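Local coordinates for computationally designed four-helix bundle protein (Synthetic construct, PDB 3U3B) that has no known natural function, being a hyperthermostable four-helix bundle made by computational redesign of the hydrophobic core, at residues A[16-30]-A[87-101]. Sequence-based numbering, arbitrary orientation.
Sequences KELIQNVNDDIKEVE and IDKVKKKLDMVTREL
Leu94 packs as a knob into a hole formed by Ile19, Val22, Asn23 and Ile26. This joins the first and last helices of the four-helix bundle, which run antiparallel at 163° with segment axes 11.0 Å apart. Chi1 of -158° swings Leu94 CG away from the backbone N, and chi2 of 60° helps set CD2 as the branch that meets Val22, Asn23 and Ile26. Val22 comes obliquely across Leu94, with CG1 3.6 Å from Leu94 CD2. Ile26 and Leu94 pass each other in opposite directions, and Ile26 CD1 also reaches Val90 CG1 at 3.9 Å.

Knobs enter from the other helix too. Ile19 fits among Leu94, Val97, Thr98 and Leu101. Ile19 CD1 meets Val97 CG1 at 3.6 Å, while its CG2 lies against Thr98 OG1. Ile26 fills the hole between Ile87, Val90, Lys91 and Leu94. Ile26 CG2 lies against the extended Lys91 chain. Met49 of helix 36-56 touches Ile19, and Leu71 and Val64 of helix 59-76 touch Val90 and Val97.

Polar groups border the apolar seam. Lys91 NZ and Glu30 OE2 pair as a salt bridge, but its hydrogen bond is weak and the place of OE2 is doubtful. Leu94 CD2 lies over the face of the Asn23 amide, nearest OD1 at 3.1 Å. One water accepts from Asn23 ND2 at 3.0 Å, donates to Asp95 OD1 and hydrogen-bonds Thr98 OG1 at 2.9 Å.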
ATOM      1  N   LYS A  16      -4.149   2.826  -8.331  1.00 29.14           N
ATOM      2  CA  LYS A  16      -2.811   2.870  -8.933  1.00 28.31           C
ATOM      3  C   LYS A  16      -2.042   4.149  -8.594  1.00 24.11           C
ATOM      4  O   LYS A  16      -0.814   4.110  -8.409  1.00 25.38           O
ATOM      5  CB  LYS A  16      -2.905   2.723 -10.453  1.00 34.03           C
ATOM      6  CG  LYS A  16      -3.370   1.371 -10.899  1.00 36.90           C
ATOM      7  CD  LYS A  16      -3.524   1.342 -12.414  1.00 45.80           C
ATOM      8  CE  LYS A  16      -4.036  -0.007 -12.907  1.00 52.69           C
ATOM      9  NZ  LYS A  16      -4.049  -0.104 -14.409  1.00 61.90           N
ATOM     10  N   GLU A  17      -2.738   5.283  -8.520  0.57 23.56           N
ATOM     11  CA  GLU A  17      -2.101   6.539  -8.107  0.57 27.93           C
ATOM     12  C   GLU A  17      -1.645   6.474  -6.638  0.57 23.84           C
ATOM     13  O   GLU A  17      -0.532   6.913  -6.296  0.57 26.98           O
ATOM     14  CB  GLU A  17      -3.034   7.735  -8.340  0.57 30.53           C
ATOM     15  CG  GLU A  17      -2.920   8.358  -9.739  0.57 49.42           C
ATOM     16  CD  GLU A  17      -3.923   9.478 -10.003  0.57 59.71           C
ATOM     17  OE1 GLU A  17      -5.001   9.483  -9.364  0.57 60.95           O
ATOM     18  OE2 GLU A  17      -3.629  10.354 -10.857  0.57 65.23           O
ATOM     19  N   LEU A  18      -2.490   5.923  -5.773  1.00 24.13           N
ATOM     20  CA  LEU A  18      -2.124   5.745  -4.373  1.00 23.83           C
ATOM     21  C   LEU A  18      -0.918   4.811  -4.227  1.00 22.25           C
ATOM     22  O   LEU A  18      -0.034   5.088  -3.422  1.00 22.48           O
ATOM     23  CB  LEU A  18      -3.320   5.218  -3.564  1.00 23.97           C
ATOM     24  CG  LEU A  18      -4.495   6.178  -3.472  1.00 28.84           C
ATOM     25  CD1 LEU A  18      -5.709   5.464  -2.930  1.00 28.02           C
ATOM     26  CD2 LEU A  18      -4.138   7.378  -2.589  1.00 32.07           C
ATOM     27  N   ILE A  19      -0.873   3.723  -5.000  1.00 21.34           N
ATOM     28  CA  ILE A  19       0.279   2.812  -4.993  1.00 23.60           C
ATOM     29  C   ILE A  19       1.565   3.513  -5.445  1.00 23.01           C
ATOM     30  O   ILE A  19       2.611   3.383  -4.817  1.00 23.17           O
ATOM     31  CB  ILE A  19       0.001   1.560  -5.864  1.00 29.71           C
ATOM     32  CG1 ILE A  19      -0.989   0.644  -5.148  1.00 32.32           C
ATOM     33  CG2 ILE A  19       1.269   0.803  -6.188  1.00 31.17           C
ATOM     34  CD1 ILE A  19      -1.545  -0.459  -6.030  1.00 36.28           C
ATOM     35  N   GLN A  20       1.490   4.265  -6.529  1.00 22.71           N
ATOM     36  CA  GLN A  20       2.631   5.028  -6.967  1.00 24.83           C
ATOM     37  C   GLN A  20       3.090   6.029  -5.876  1.00 25.35           C
ATOM     38  O   GLN A  20       4.284   6.232  -5.681  1.00 26.23           O
ATOM     39  CB  GLN A  20       2.317   5.760  -8.266  1.00 29.26           C
ATOM     40  CG  GLN A  20       3.544   6.448  -8.852  1.00 37.23           C
ATOM     41  CD  GLN A  20       4.704   5.473  -9.034  1.00 41.67           C
ATOM     42  OE1 GLN A  20       4.579   4.475  -9.738  1.00 47.04           O
ATOM     43  NE2 GLN A  20       5.825   5.747  -8.377  1.00 42.15           N
ATOM     44  N   ASN A  21       2.130   6.661  -5.195  1.00 24.89           N
ATOM     45  CA  ASN A  21       2.424   7.555  -4.067  1.00 27.51           C
ATOM     46  C   ASN A  21       3.182   6.823  -2.952  1.00 25.50           C
ATOM     47  O   ASN A  21       4.158   7.355  -2.401  1.00 25.96           O
ATOM     48  CB  ASN A  21       1.128   8.147  -3.478  1.00 33.02           C
ATOM     49  CG  ASN A  21       0.462   9.177  -4.384  1.00 40.79           C
ATOM     50  OD1 ASN A  21       1.110   9.845  -5.196  1.00 49.86           O
ATOM     51  ND2 ASN A  21      -0.849   9.340  -4.210  1.00 39.40           N
ATOM     52  N   VAL A  22       2.750   5.604  -2.624  1.00 25.56           N
ATOM     53  CA  VAL A  22       3.454   4.781  -1.631  1.00 24.98           C
ATOM     54  C   VAL A  22       4.873   4.399  -2.116  1.00 24.94           C
ATOM     55  O   VAL A  22       5.848   4.483  -1.356  1.00 23.75           O
ATOM     56  CB  VAL A  22       2.656   3.502  -1.218  1.00 25.03           C
ATOM     57  CG1 VAL A  22       3.500   2.610  -0.349  1.00 22.88           C
ATOM     58  CG2 VAL A  22       1.388   3.881  -0.444  1.00 25.33           C
ATOM     59  N   ASN A  23       4.994   4.034  -3.381  1.00 23.19           N
ATOM     60  CA  ASN A  23       6.289   3.710  -3.933  1.00 24.51           C
ATOM     61  C   ASN A  23       7.245   4.899  -3.916  1.00 26.43           C
ATOM     62  O   ASN A  23       8.452   4.742  -3.658  1.00 27.52           O
ATOM     63  CB  ASN A  23       6.148   3.164  -5.335  1.00 28.75           C
ATOM     64  CG  ASN A  23       5.892   1.693  -5.324  1.00 32.24           C
ATOM     65  OD1 ASN A  23       6.449   0.979  -4.500  1.00 35.82           O
ATOM     66  ND2 ASN A  23       5.030   1.221  -6.214  1.00 34.65           N
ATOM     67  N   ASP A  24       6.705   6.077  -4.192  1.00 27.58           N
ATOM     68  CA  ASP A  24       7.490   7.316  -4.162  1.00 32.08           C
ATOM     69  C   ASP A  24       7.962   7.607  -2.732  1.00 31.16           C
ATOM     70  O   ASP A  24       9.108   7.995  -2.525  1.00 33.46           O
ATOM     71  CB  ASP A  24       6.671   8.479  -4.736  1.00 39.66           C
ATOM     72  CG  ASP A  24       6.540   8.427  -6.278  1.00 48.11           C
ATOM     73  OD1 ASP A  24       7.422   7.887  -6.986  1.00 48.32           O
ATOM     74  OD2 ASP A  24       5.519   8.912  -6.796  1.00 56.55           O
ATOM     75  N   ASP A  25       7.109   7.366  -1.735  1.00 29.20           N
ATOM     76  CA  ASP A  25       7.527   7.549  -0.330  1.00 30.13           C
ATOM     77  C   ASP A  25       8.501   6.467   0.152  1.00 27.86           C
ATOM     78  O   ASP A  25       9.411   6.754   0.939  1.00 28.99           O
ATOM     79  CB  ASP A  25       6.316   7.631   0.606  1.00 32.87           C
ATOM     80  CG  ASP A  25       5.610   8.977   0.525  1.00 41.87           C
ATOM     81  OD1 ASP A  25       6.178   9.939  -0.057  1.00 44.42           O
ATOM     82  OD2 ASP A  25       4.487   9.079   1.069  1.00 48.25           O
ATOM     83  N   ILE A  26       8.352   5.246  -0.347  1.00 24.91           N
ATOM     84  CA  ILE A  26       9.271   4.174   0.003  1.00 27.84           C
ATOM     85  C   ILE A  26      10.682   4.479  -0.517  1.00 29.32           C
ATOM     86  O   ILE A  26      11.680   4.172   0.140  1.00 29.89           O
ATOM     87  CB  ILE A  26       8.809   2.843  -0.550  1.00 30.95           C
ATOM     88  CG1 ILE A  26       7.684   2.270   0.311  1.00 32.99           C
ATOM     89  CG2 ILE A  26       9.959   1.875  -0.590  1.00 33.24           C
ATOM     90  CD1 ILE A  26       7.183   0.948  -0.210  1.00 39.07           C
ATOM     91  N   LYS A  27      10.769   5.102  -1.685  1.00 32.54           N
ATOM     92  CA  LYS A  27      12.072   5.460  -2.220  1.00 34.84           C
ATOM     93  C   LYS A  27      12.770   6.411  -1.274  1.00 34.31           C
ATOM     94  O   LYS A  27      13.992   6.302  -1.031  1.00 34.72           O
ATOM     95  CB  LYS A  27      11.928   6.102  -3.591  1.00 42.35           C
ATOM     96  CG  LYS A  27      11.527   5.117  -4.646  1.00 46.96           C
ATOM     97  CD  LYS A  27      11.487   5.742  -6.043  1.00 58.74           C
ATOM     98  CE  LYS A  27      11.079   4.702  -7.112  1.00 62.57           C
ATOM     99  NZ  LYS A  27       9.612   4.334  -7.115  1.00 59.99           N
ATOM    100  N   GLU A  28      12.004   7.356  -0.736  1.00 31.40           N
ATOM    101  CA  GLU A  28      12.582   8.358   0.183  1.00 35.71           C
ATOM    102  C   GLU A  28      12.961   7.735   1.522  1.00 34.11           C
ATOM    103  O   GLU A  28      14.007   8.077   2.086  1.00 35.37           O
ATOM    104  CB  GLU A  28      11.620   9.530   0.454  1.00 41.97           C
ATOM    105  CG  GLU A  28      11.358  10.494  -0.724  1.00 49.78           C
ATOM    106  CD  GLU A  28      12.572  10.691  -1.644  1.00 50.44           C
ATOM    107  OE1 GLU A  28      13.680  10.973  -1.127  1.00 51.58           O
ATOM    108  OE2 GLU A  28      12.417  10.559  -2.887  1.00 50.37           O
ATOM    109  N   VAL A  29      12.100   6.870   2.069  1.00 33.29           N
ATOM    110  CA  VAL A  29      12.382   6.289   3.390  1.00 34.62           C
ATOM    111  C   VAL A  29      13.549   5.289   3.319  1.00 33.53           C
ATOM    112  O   VAL A  29      14.221   5.007   4.324  1.00 34.19           O
ATOM    113  CB  VAL A  29      11.110   5.672   4.044  1.00 33.52           C
ATOM    114  CG1 VAL A  29      10.849   4.264   3.531  1.00 31.54           C
ATOM    115  CG2 VAL A  29      11.233   5.720   5.576  1.00 34.45           C
ATOM    116  N   GLU A  30      13.809   4.789   2.122  1.00 32.66           N
ATOM    117  CA  GLU A  30      14.941   3.928   1.884  1.00 37.24           C
ATOM    118  C   GLU A  30      16.248   4.610   2.225  1.00 38.60           C
ATOM    119  O   GLU A  30      17.177   3.959   2.684  1.00 41.06           O
ATOM    120  CB  GLU A  30      14.987   3.599   0.416  1.00 45.40           C
ATOM    121  CG  GLU A  30      14.374   2.318   0.062  1.00 54.27           C
ATOM    122  CD  GLU A  30      14.315   2.200  -1.435  1.00 67.46           C
ATOM    123  OE1 GLU A  30      15.295   2.620  -2.075  1.00 76.20           O
ATOM    124  OE2 GLU A  30      13.299   1.708  -1.971  1.00 68.60           O
ATOM    125  N   ILE A  87      12.022  -3.483   4.823  1.00 35.85           N
ATOM    126  CA  ILE A  87      11.559  -2.617   3.740  1.00 34.32           C
ATOM    127  C   ILE A  87      11.336  -3.461   2.485  1.00 35.02           C
ATOM    128  O   ILE A  87      10.359  -3.262   1.752  1.00 32.21           O
ATOM    129  CB  ILE A  87      12.529  -1.461   3.450  1.00 35.29           C
ATOM    130  CG1 ILE A  87      12.649  -0.582   4.692  1.00 35.95           C
ATOM    131  CG2 ILE A  87      12.026  -0.645   2.274  1.00 36.74           C
ATOM    132  CD1 ILE A  87      13.674   0.487   4.576  1.00 39.74           C
ATOM    133  N   ASP A  88      12.202  -4.444   2.271  1.00 40.72           N
ATOM    134  CA  ASP A  88      12.036  -5.325   1.127  1.00 41.44           C
ATOM    135  C   ASP A  88      10.737  -6.129   1.208  1.00 39.76           C
ATOM    136  O   ASP A  88      10.107  -6.393   0.182  1.00 37.74           O
ATOM    137  CB  ASP A  88      13.232  -6.263   0.981  1.00 51.33           C
ATOM    138  CG  ASP A  88      14.489  -5.536   0.539  1.00 58.95           C
ATOM    139  OD1 ASP A  88      14.371  -4.491  -0.145  1.00 59.43           O
ATOM    140  OD2 ASP A  88      15.593  -6.021   0.868  1.00 66.84           O
ATOM    141  N   LYS A  89      10.324  -6.536   2.397  1.00 40.62           N
ATOM    142  CA  LYS A  89       9.100  -7.324   2.476  1.00 41.64           C
ATOM    143  C   LYS A  89       7.879  -6.455   2.174  1.00 34.50           C
ATOM    144  O   LYS A  89       6.925  -6.912   1.545  1.00 33.54           O
ATOM    145  CB  LYS A  89       8.957  -8.003   3.834  1.00 52.04           C
ATOM    146  CG  LYS A  89       7.948  -9.150   3.816  1.00 59.29           C
ATOM    147  CD  LYS A  89       7.408  -9.385   5.209  1.00 63.56           C
ATOM    148  CE  LYS A  89       6.992 -10.829   5.468  1.00 67.00           C
ATOM    149  NZ  LYS A  89       6.515 -10.970   6.886  1.00 69.18           N
ATOM    150  N   VAL A  90       7.923  -5.208   2.629  1.00 30.16           N
ATOM    151  CA  VAL A  90       6.922  -4.216   2.249  1.00 27.39           C
ATOM    152  C   VAL A  90       6.859  -4.003   0.720  1.00 28.32           C
ATOM    153  O   VAL A  90       5.781  -3.990   0.122  1.00 26.35           O
ATOM    154  CB  VAL A  90       7.207  -2.858   2.904  1.00 30.04           C
ATOM    155  CG1 VAL A  90       6.214  -1.817   2.405  1.00 28.53           C
ATOM    156  CG2 VAL A  90       7.123  -2.974   4.402  1.00 31.33           C
ATOM    157  N   LYS A  91       8.003  -3.792   0.101  1.00 29.28           N
ATOM    158  CA  LYS A  91       8.055  -3.635  -1.350  1.00 27.46           C
ATOM    159  C   LYS A  91       7.488  -4.870  -2.048  1.00 28.27           C
ATOM    160  O   LYS A  91       6.703  -4.761  -2.986  1.00 27.71           O
ATOM    161  CB  LYS A  91       9.492  -3.395  -1.784  1.00 28.12           C
ATOM    162  CG  LYS A  91       9.980  -2.030  -1.461  1.00 28.64           C
ATOM    163  CD  LYS A  91      11.444  -1.988  -1.814  1.00 37.46           C
ATOM    164  CE  LYS A  91      12.061  -0.650  -1.515  1.00 45.82           C
ATOM    165  NZ  LYS A  91      13.536  -0.770  -1.733  1.00 50.69           N
ATOM    166  N   LYS A  92       7.877  -6.049  -1.587  1.00 29.18           N
ATOM    167  CA  LYS A  92       7.414  -7.269  -2.199  1.00 30.47           C
ATOM    168  C   LYS A  92       5.876  -7.393  -2.148  1.00 30.17           C
ATOM    169  O   LYS A  92       5.232  -7.835  -3.111  1.00 30.89           O
ATOM    170  CB  LYS A  92       8.042  -8.452  -1.500  1.00 35.82           C
ATOM    171  CG  LYS A  92       7.543  -9.746  -2.036  1.00 42.99           C
ATOM    172  CD  LYS A  92       8.195 -10.880  -1.319  1.00 54.07           C
ATOM    173  CE  LYS A  92       7.510 -12.184  -1.640  1.00 64.36           C
ATOM    174  NZ  LYS A  92       7.854 -13.213  -0.615  1.00 73.40           N
ATOM    175  N   LYS A  93       5.287  -7.010  -1.024  1.00 27.63           N
ATOM    176  CA  LYS A  93       3.837  -7.040  -0.911  1.00 26.44           C
ATOM    177  C   LYS A  93       3.158  -5.987  -1.755  1.00 27.32           C
ATOM    178  O   LYS A  93       2.077  -6.207  -2.263  1.00 27.58           O
ATOM    179  CB  LYS A  93       3.393  -6.836   0.533  1.00 28.06           C
ATOM    180  CG  LYS A  93       3.571  -8.056   1.365  1.00 35.70           C
ATOM    181  CD  LYS A  93       3.129  -7.799   2.789  1.00 44.47           C
ATOM    182  CE  LYS A  93       3.667  -8.903   3.692  1.00 55.06           C
ATOM    183  NZ  LYS A  93       3.493 -10.253   3.057  1.00 62.13           N
ATOM    184  N   LEU A  94       3.760  -4.817  -1.845  1.00 27.76           N
ATOM    185  CA  LEU A  94       3.178  -3.761  -2.637  1.00 30.38           C
ATOM    186  C   LEU A  94       3.142  -4.195  -4.111  1.00 27.79           C
ATOM    187  O   LEU A  94       2.215  -3.865  -4.843  1.00 27.91           O
ATOM    188  CB  LEU A  94       3.985  -2.481  -2.473  1.00 39.06           C
ATOM    189  CG  LEU A  94       3.199  -1.216  -2.816  1.00 46.64           C
ATOM    190  CD1 LEU A  94       1.952  -1.071  -1.920  1.00 47.30           C
ATOM    191  CD2 LEU A  94       4.109   0.007  -2.706  1.00 53.32           C
ATOM    192  N   ASP A  95       4.167  -4.910  -4.544  1.00 24.73           N
ATOM    193  CA  ASP A  95       4.196  -5.430  -5.901  1.00 26.25           C
ATOM    194  C   ASP A  95       3.123  -6.499  -6.108  1.00 28.68           C
ATOM    195  O   ASP A  95       2.535  -6.589  -7.164  1.00 27.81           O
ATOM    196  CB  ASP A  95       5.571  -5.991  -6.212  1.00 29.11           C
ATOM    197  CG  ASP A  95       6.635  -4.907  -6.308  1.00 33.46           C
ATOM    198  OD1 ASP A  95       6.266  -3.709  -6.441  1.00 38.28           O
ATOM    199  OD2 ASP A  95       7.841  -5.258  -6.240  1.00 34.39           O
ATOM    200  N   MET A  96       2.879  -7.306  -5.084  1.00 32.85           N
ATOM    201  CA  MET A  96       1.770  -8.245  -5.106  1.00 34.20           C
ATOM    202  C   MET A  96       0.457  -7.487  -5.292  1.00 34.02           C
ATOM    203  O   MET A  96      -0.390  -7.904  -6.081  1.00 36.31           O
ATOM    204  CB  MET A  96       1.737  -9.074  -3.812  1.00 36.49           C
ATOM    205  CG  MET A  96       2.802 -10.157  -3.757  1.00 39.62           C
ATOM    206  SD  MET A  96       3.162 -10.793  -2.095  1.00 62.28           S
ATOM    207  CE  MET A  96       1.502 -11.146  -1.492  1.00 52.70           C
ATOM    208  N   VAL A  97       0.300  -6.374  -4.578  1.00 30.13           N
ATOM    209  CA  VAL A  97      -0.920  -5.572  -4.666  1.00 29.44           C
ATOM    210  C   VAL A  97      -1.089  -5.069  -6.085  1.00 30.23           C
ATOM    211  O   VAL A  97      -2.175  -5.107  -6.638  1.00 31.80           O
ATOM    212  CB  VAL A  97      -0.905  -4.352  -3.706  1.00 34.29           C
ATOM    213  CG1 VAL A  97      -2.064  -3.413  -4.017  1.00 34.78           C
ATOM    214  CG2 VAL A  97      -0.966  -4.804  -2.268  1.00 35.49           C
ATOM    215  N   THR A  98      -0.007  -4.606  -6.684  1.00 26.95           N
ATOM    216  CA  THR A  98      -0.077  -4.081  -8.031  1.00 28.62           C
ATOM    217  C   THR A  98      -0.476  -5.169  -9.029  1.00 30.89           C
ATOM    218  O   THR A  98      -1.301  -4.919  -9.920  1.00 33.16           O
ATOM    219  CB  THR A  98       1.251  -3.461  -8.457  1.00 32.48           C
ATOM    220  OG1 THR A  98       1.465  -2.274  -7.709  1.00 29.21           O
ATOM    221  CG2 THR A  98       1.227  -3.078  -9.900  1.00 37.48           C
ATOM    222  N   ARG A  99       0.100  -6.363  -8.896  1.00 29.98           N
ATOM    223  CA  ARG A  99      -0.245  -7.448  -9.816  1.00 31.81           C
ATOM    224  C   ARG A  99      -1.714  -7.841  -9.646  1.00 36.42           C
ATOM    225  O   ARG A  99      -2.448  -8.007 -10.635  1.00 40.41           O
ATOM    226  CB  ARG A  99       0.623  -8.687  -9.592  1.00 30.00           C
ATOM    227  CG  ARG A  99       2.103  -8.488  -9.937  1.00 28.57           C
ATOM    228  CD  ARG A  99       2.303  -8.114 -11.380  1.00 29.31           C
ATOM    229  NE  ARG A  99       3.725  -8.175 -11.782  1.00 28.95           N
ATOM    230  CZ  ARG A  99       4.146  -8.141 -13.045  1.00 30.81           C
ATOM    231  NH1 ARG A  99       3.266  -8.055 -14.037  1.00 33.02           N
ATOM    232  NH2 ARG A  99       5.439  -8.212 -13.337  1.00 30.53           N
ATOM    233  N   GLU A 100      -2.113  -8.038  -8.396  1.00 39.84           N
ATOM    234  CA  GLU A 100      -3.458  -8.529  -8.088  1.00 44.43           C
ATOM    235  C   GLU A 100      -4.484  -7.537  -8.604  1.00 43.88           C
ATOM    236  O   GLU A 100      -5.551  -7.911  -9.099  1.00 48.11           O
ATOM    237  CB  GLU A 100      -3.616  -8.735  -6.578  1.00 50.79           C
ATOM    238  CG  GLU A 100      -4.882  -9.469  -6.189  1.00 63.05           C
ATOM    239  CD  GLU A 100      -4.922 -10.881  -6.742  1.00 73.17           C
ATOM    240  OE1 GLU A 100      -3.860 -11.544  -6.752  1.00 71.21           O
ATOM    241  OE2 GLU A 100      -6.012 -11.318  -7.175  1.00 81.35           O
ATOM    242  N   LEU A 101      -4.148  -6.262  -8.497  1.00 38.15           N
ATOM    243  CA  LEU A 101      -5.023  -5.212  -8.956  1.00 40.32           C
ATOM    244  C   LEU A 101      -5.122  -5.238 -10.468  1.00 40.81           C
ATOM    245  O   LEU A 101      -6.203  -5.077 -11.029  1.00 41.07           O
ATOM    246  CB  LEU A 101      -4.490  -3.866  -8.483  1.00 43.93           C
ATOM    247  CG  LEU A 101      -5.429  -2.706  -8.762  1.00 52.78           C
ATOM    248  CD1 LEU A 101      -6.762  -2.910  -8.015  1.00 57.20           C
ATOM    249  CD2 LEU A 101      -4.769  -1.407  -8.364  1.00 55.25           C
TER
HETATM  250  O   HOH W   1       4.196  -1.617  -6.892  1.00 34.04           O
HETATM  251  O   HOH W   2      15.982   0.643  -3.760  1.00 35.18           O